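Local atomic coordinates of hypothetical protein Atu2648 (Agrobacterium tumefaciens str. C58, PDB entry 1ZCE), a protein that is of unknown function but adopts the EVE fold, related to the ASCH and PUA folds, and so may bind RNA or modified nucleic acid. Residues E27-V32 and N39-M44; K49-H54 and L131-M136. All blocks are in the same frame, centred on the assembly; numbering follows the deposited sequence.

Contact 1 (E27-V32 and N39-M44); sequences EEWTGV and NNMRAM
W29 meets the selenomethionine M41 in a buried Met-aromatic contact of the EVE domain, and V32 packs against the methyl of the same residue, where the turn leaving strand 27-28 lies against helix 35-42. The selenium is 4.0 Å from W29 CD1 and 4.1 Å from W29 CB, beside the start of the indole. Its direction from the centroid of the five-membered ring lies 77° off the ring normal, which places it at the indole edge near the ring plane rather than over a face. The two side chains cross at about a right angle. W29 itself is the centre of an inverse gamma turn. Its indole also meets Y7 edge-to-face, so strand 4-9 adjoins the same ring.

The solvent side is looser. T30 has its CB directed away from N39-M44, while G31, R42 and A43 are exposed. R42 turns to D84, with which its NH2 forms a salt bridge. No hydrogen bond joins the two segments. The close packing resumes at V32, which meets M41 tip to tip. A bend in the M41 chain at its last torsion (chi3 -68°) turns the methyl from selenium toward the valine, where CE lies 3.7 Å from V32 CB and 3.7 Å from V32 CG2.

Contact 2 (K49-H54 and L131-M136); sequences KGFFYH and LEVCRM
The F51 ring meets C134 at its edge, with SG near the ring plane and 3.7 Å from CE1; V133 comes to the same end of the ring obliquely. The line from ring centroid to sulfur is 83° off the normal, which identifies a Cys sulfur-aromatic contact of the edge type. V133 makes the closest approach: both its CB and its CG1 lie 3.5 Å from F51 CZ. CG1 is the branch anti to the backbone N (chi1 170°), and it reaches the ring more closely than CG2 does. Y130 adds a further aromatic neighbour to F51.

A second flat group, the R135 guanidinium, lies on the outer side of helix 127-136. One face has L131 O 3.6 Å above its centre. Its edge grips E132 OE2 side-on, NH1 donating at 2.8 Å to the anti lone pair of that oxygen. NE donates to the same atom less straightly, with an N-H...O angle of 137°. K108 also forms a salt bridge with OE2, and N106 ND2 hydrogen-bonds to OE1.

Two kinds of chemistry are thus separated across the helix. Between strand 49-54 and L131-M136 the contacts are apolar and sulfur-aromatic, with no hydrogen bond, whereas the cations gathered at E132 would be expected to stabilise its ionised carboxylate.

From the N terminus, strand 4-9 comes first and later pairs in parallel with strand 49-54. Contact 1 then closes a short, mostly helical loop, with six residues between E27-V32 and N39-M44. Contact 2 opens only afterwards, so the two run in series and neither nest nor cross. Its loop is long: the 76 residues between K49-H54 and L131-M136 include strands 60-73, 84-99 and 122-125. Contact 1 ties helix 35-42 to the turn beyond an outermost strand, and contact 2 ties helix 127-136 to an inner strand of the same mixed sheet. The centres of the two contacts are about 18 Å apart, yet W29 CH2 packs 3.8 Å from F52 CE2.

Contact 1 (E27-V32 and N39-M44)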
# COMPACT_ATOMS: atom_id res chain seq x y z
N GLU A 27 7.92 -8.84 -2.74
CA GLU A 27 8.27 -8.95 -1.33
C GLU A 27 7.09 -9.44 -0.52
O GLU A 27 5.98 -8.91 -0.64
CB GLU A 27 8.72 -7.58 -0.81
CG GLU A 27 9.06 -7.54 0.67
CD GLU A 27 10.38 -8.22 0.98
OE1 GLU A 27 10.74 -8.30 2.17
OE2 GLU A 27 11.07 -8.65 0.03
N GLU A 28 7.32 -10.46 0.31
CA GLU A 28 6.27 -10.99 1.17
C GLU A 28 5.99 -9.91 2.20
O GLU A 28 6.91 -9.40 2.84
CB GLU A 28 6.76 -12.26 1.86
CG GLU A 28 5.68 -12.96 2.68
CD GLU A 28 6.20 -14.11 3.51
OE1 GLU A 28 5.37 -14.78 4.16
OE2 GLU A 28 7.43 -14.35 3.52
N TRP A 29 4.72 -9.55 2.37
CA TRP A 29 4.38 -8.49 3.32
C TRP A 29 4.20 -9.02 4.74
O TRP A 29 3.10 -9.02 5.30
CB TRP A 29 3.12 -7.75 2.86
CG TRP A 29 3.16 -6.31 3.24
CD1 TRP A 29 2.29 -5.65 4.05
CD2 TRP A 29 4.15 -5.36 2.86
NE1 TRP A 29 2.68 -4.34 4.21
CE2 TRP A 29 3.83 -4.13 3.49
CE3 TRP A 29 5.30 -5.41 2.05
CZ2 TRP A 29 4.60 -2.98 3.33
CZ3 TRP A 29 6.07 -4.27 1.90
CH2 TRP A 29 5.72 -3.06 2.54
N THR A 30 5.31 -9.45 5.32
CA THR A 30 5.34 -10.03 6.66
C THR A 30 5.25 -9.03 7.80
O THR A 30 5.38 -7.82 7.60
CB THR A 30 6.64 -10.82 6.86
OG1 THR A 30 7.75 -9.92 6.74
CG2 THR A 30 6.77 -11.91 5.82
N GLY A 31 5.02 -9.54 9.00
CA GLY A 31 4.96 -8.70 10.18
C GLY A 31 3.65 -8.05 10.55
O GLY A 31 3.57 -7.39 11.59
N VAL A 32 2.61 -8.22 9.74
CA VAL A 32 1.33 -7.62 10.06
C VAL A 32 0.68 -8.44 11.17
O VAL A 32 0.47 -9.64 11.03
CB VAL A 32 0.40 -7.58 8.83
CG1 VAL A 32 -0.99 -7.11 9.23
CG2 VAL A 32 0.99 -6.64 7.78
N ASN A 39 -7.07 -8.84 7.19
CA ASN A 39 -8.29 -9.07 6.43
C ASN A 39 -8.31 -8.25 5.15
O ASN A 39 -8.88 -8.68 4.15
CB ASN A 39 -9.52 -8.78 7.30
CG ASN A 39 -9.66 -9.76 8.45
OD1 ASN A 39 -9.02 -10.82 8.48
ND2 ASN A 39 -10.52 -9.42 9.41
N ASN A 40 -7.70 -7.07 5.18
CA ASN A 40 -7.64 -6.25 3.97
C ASN A 40 -6.78 -7.00 2.95
O ASN A 40 -7.11 -7.04 1.76
CB ASN A 40 -7.05 -4.87 4.29
CG ASN A 40 -8.06 -3.94 4.96
OD1 ASN A 40 -7.70 -2.94 5.59
ND2 ASN A 40 -9.34 -4.27 4.84
N MSE A 41 -5.70 -7.61 3.40
CA MSE A 41 -4.86 -8.36 2.47
C MSE A 41 -5.63 -9.57 1.92
O MSE A 41 -5.48 -9.91 0.75
CB MSE A 41 -3.55 -8.80 3.14
CG MSE A 41 -2.61 -7.62 3.37
SE MSE A 41 -0.81 -8.10 3.95
CE MSE A 41 -1.28 -8.77 5.71
N ARG A 42 -6.43 -10.22 2.76
CA ARG A 42 -7.21 -11.36 2.30
C ARG A 42 -8.23 -10.95 1.23
O ARG A 42 -8.69 -11.79 0.46
CB ARG A 42 -7.96 -12.00 3.47
CG ARG A 42 -7.08 -12.74 4.44
CD ARG A 42 -7.90 -13.26 5.60
NE ARG A 42 -7.09 -14.04 6.52
CZ ARG A 42 -7.57 -14.63 7.61
NH1 ARG A 42 -8.85 -14.51 7.92
NH2 ARG A 42 -6.76 -15.34 8.39
N ALA A 43 -8.58 -9.67 1.19
CA ALA A 43 -9.54 -9.18 0.21
C ALA A 43 -8.89 -8.79 -1.11
O ALA A 43 -9.58 -8.44 -2.07
CB ALA A 43 -10.30 -7.99 0.79
N MSE A 44 -7.56 -8.85 -1.16
CA MSE A 44 -6.82 -8.46 -2.36
C MSE A 44 -6.75 -9.54 -3.42
O MSE A 44 -6.72 -10.73 -3.12
CB MSE A 44 -5.41 -8.04 -1.98
CG MSE A 44 -5.36 -6.79 -1.12
SE MSE A 44 -3.59 -6.42 -0.48
CE MSE A 44 -4.05 -4.98 0.71

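Contact 2 (K49-H54 and L131-M136)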
# COMPACT_ATOMS: atom_id res chain seq x y z
N LYS A 49 -3.82 -2.73 -7.35
CA LYS A 49 -2.83 -1.68 -7.20
C LYS A 49 -2.98 -0.96 -5.87
O LYS A 49 -4.07 -0.91 -5.29
CB LYS A 49 -2.96 -0.68 -8.35
CG LYS A 49 -2.86 -1.32 -9.73
CD LYS A 49 -1.50 -1.97 -9.95
CE LYS A 49 -1.32 -2.46 -11.38
NZ LYS A 49 -2.31 -3.49 -11.79
N GLY A 50 -1.88 -0.41 -5.39
CA GLY A 50 -1.91 0.30 -4.13
C GLY A 50 -0.75 1.25 -3.96
O GLY A 50 0.20 1.26 -4.76
N PHE A 51 -0.82 2.05 -2.90
CA PHE A 51 0.22 3.02 -2.60
C PHE A 51 1.24 2.48 -1.62
O PHE A 51 0.89 1.76 -0.68
CB PHE A 51 -0.37 4.30 -2.01
CG PHE A 51 -1.24 5.07 -2.95
CD1 PHE A 51 -0.82 5.34 -4.25
CD2 PHE A 51 -2.46 5.57 -2.53
CE1 PHE A 51 -1.60 6.11 -5.11
CE2 PHE A 51 -3.25 6.33 -3.38
CZ PHE A 51 -2.82 6.60 -4.68
N PHE A 52 2.50 2.81 -1.86
CA PHE A 52 3.58 2.43 -0.96
C PHE A 52 3.81 3.76 -0.24
O PHE A 52 4.21 4.76 -0.85
CB PHE A 52 4.81 1.98 -1.74
CG PHE A 52 5.90 1.36 -0.89
CD1 PHE A 52 6.80 2.16 -0.19
CD2 PHE A 52 6.03 -0.02 -0.81
CE1 PHE A 52 7.82 1.58 0.57
CE2 PHE A 52 7.05 -0.61 -0.05
CZ PHE A 52 7.94 0.19 0.64
N TYR A 53 3.52 3.78 1.06
CA TYR A 53 3.62 4.97 1.88
C TYR A 53 4.67 4.84 2.96
O TYR A 53 4.66 3.87 3.72
CB TYR A 53 2.25 5.24 2.52
CG TYR A 53 2.21 6.37 3.52
CD1 TYR A 53 2.39 6.14 4.89
CD2 TYR A 53 1.99 7.68 3.11
CE1 TYR A 53 2.34 7.18 5.82
CE2 TYR A 53 1.94 8.73 4.02
CZ TYR A 53 2.11 8.47 5.37
OH TYR A 53 2.06 9.52 6.26
N HIS A 54 5.59 5.79 3.01
CA HIS A 54 6.63 5.77 4.03
C HIS A 54 6.05 6.32 5.33
O HIS A 54 5.65 7.48 5.42
CB HIS A 54 7.83 6.61 3.59
CG HIS A 54 8.77 5.88 2.68
ND1 HIS A 54 9.76 6.53 1.97
CD2 HIS A 54 8.90 4.57 2.39
CE1 HIS A 54 10.45 5.64 1.28
NE2 HIS A 54 9.95 4.44 1.51
N LEU A 131 -7.27 7.93 -7.56
CA LEU A 131 -7.07 8.80 -8.72
C LEU A 131 -6.62 10.20 -8.32
O LEU A 131 -5.79 10.81 -8.99
CB LEU A 131 -8.35 8.87 -9.55
CG LEU A 131 -8.74 7.55 -10.23
CD1 LEU A 131 -10.12 7.68 -10.85
CD2 LEU A 131 -7.72 7.18 -11.29
N GLU A 132 -7.16 10.72 -7.22
CA GLU A 132 -6.80 12.06 -6.76
C GLU A 132 -5.36 12.11 -6.25
O GLU A 132 -4.62 13.03 -6.59
CB GLU A 132 -7.78 12.51 -5.67
CG GLU A 132 -7.49 13.89 -5.08
CD GLU A 132 -7.68 15.04 -6.06
OE1 GLU A 132 -7.43 16.20 -5.66
OE2 GLU A 132 -8.06 14.81 -7.23
N VAL A 133 -4.96 11.15 -5.43
CA VAL A 133 -3.59 11.12 -4.93
C VAL A 133 -2.64 10.95 -6.11
O VAL A 133 -1.59 11.60 -6.17
CB VAL A 133 -3.39 9.98 -3.89
CG1 VAL A 133 -1.91 9.81 -3.56
CG2 VAL A 133 -4.16 10.31 -2.62
N CYS A 134 -3.00 10.10 -7.07
CA CYS A 134 -2.16 9.92 -8.25
C CYS A 134 -2.00 11.23 -9.02
O CYS A 134 -0.89 11.57 -9.43
CB CYS A 134 -2.73 8.83 -9.16
SG CYS A 134 -2.39 7.14 -8.58
N ARG A 135 -3.10 11.96 -9.22
CA ARG A 135 -3.03 13.24 -9.92
C ARG A 135 -2.10 14.19 -9.18
O ARG A 135 -1.27 14.87 -9.78
CB ARG A 135 -4.41 13.88 -10.04
CG ARG A 135 -5.24 13.43 -11.23
CD ARG A 135 -6.48 14.31 -11.36
NE ARG A 135 -7.40 14.11 -10.24
CZ ARG A 135 -8.30 13.14 -10.19
NH1 ARG A 135 -9.10 13.03 -9.14
NH2 ARG A 135 -8.43 12.29 -11.20
N MSE A 136 -2.27 14.26 -7.86
CA MSE A 136 -1.44 15.13 -7.04
C MSE A 136 0.02 14.73 -7.21
O MSE A 136 0.91 15.57 -7.17
CB MSE A 136 -1.82 14.99 -5.56
CG MSE A 136 -3.21 15.48 -5.22
SE MSE A 136 -3.71 14.94 -3.44
CE MSE A 136 -2.60 16.16 -2.44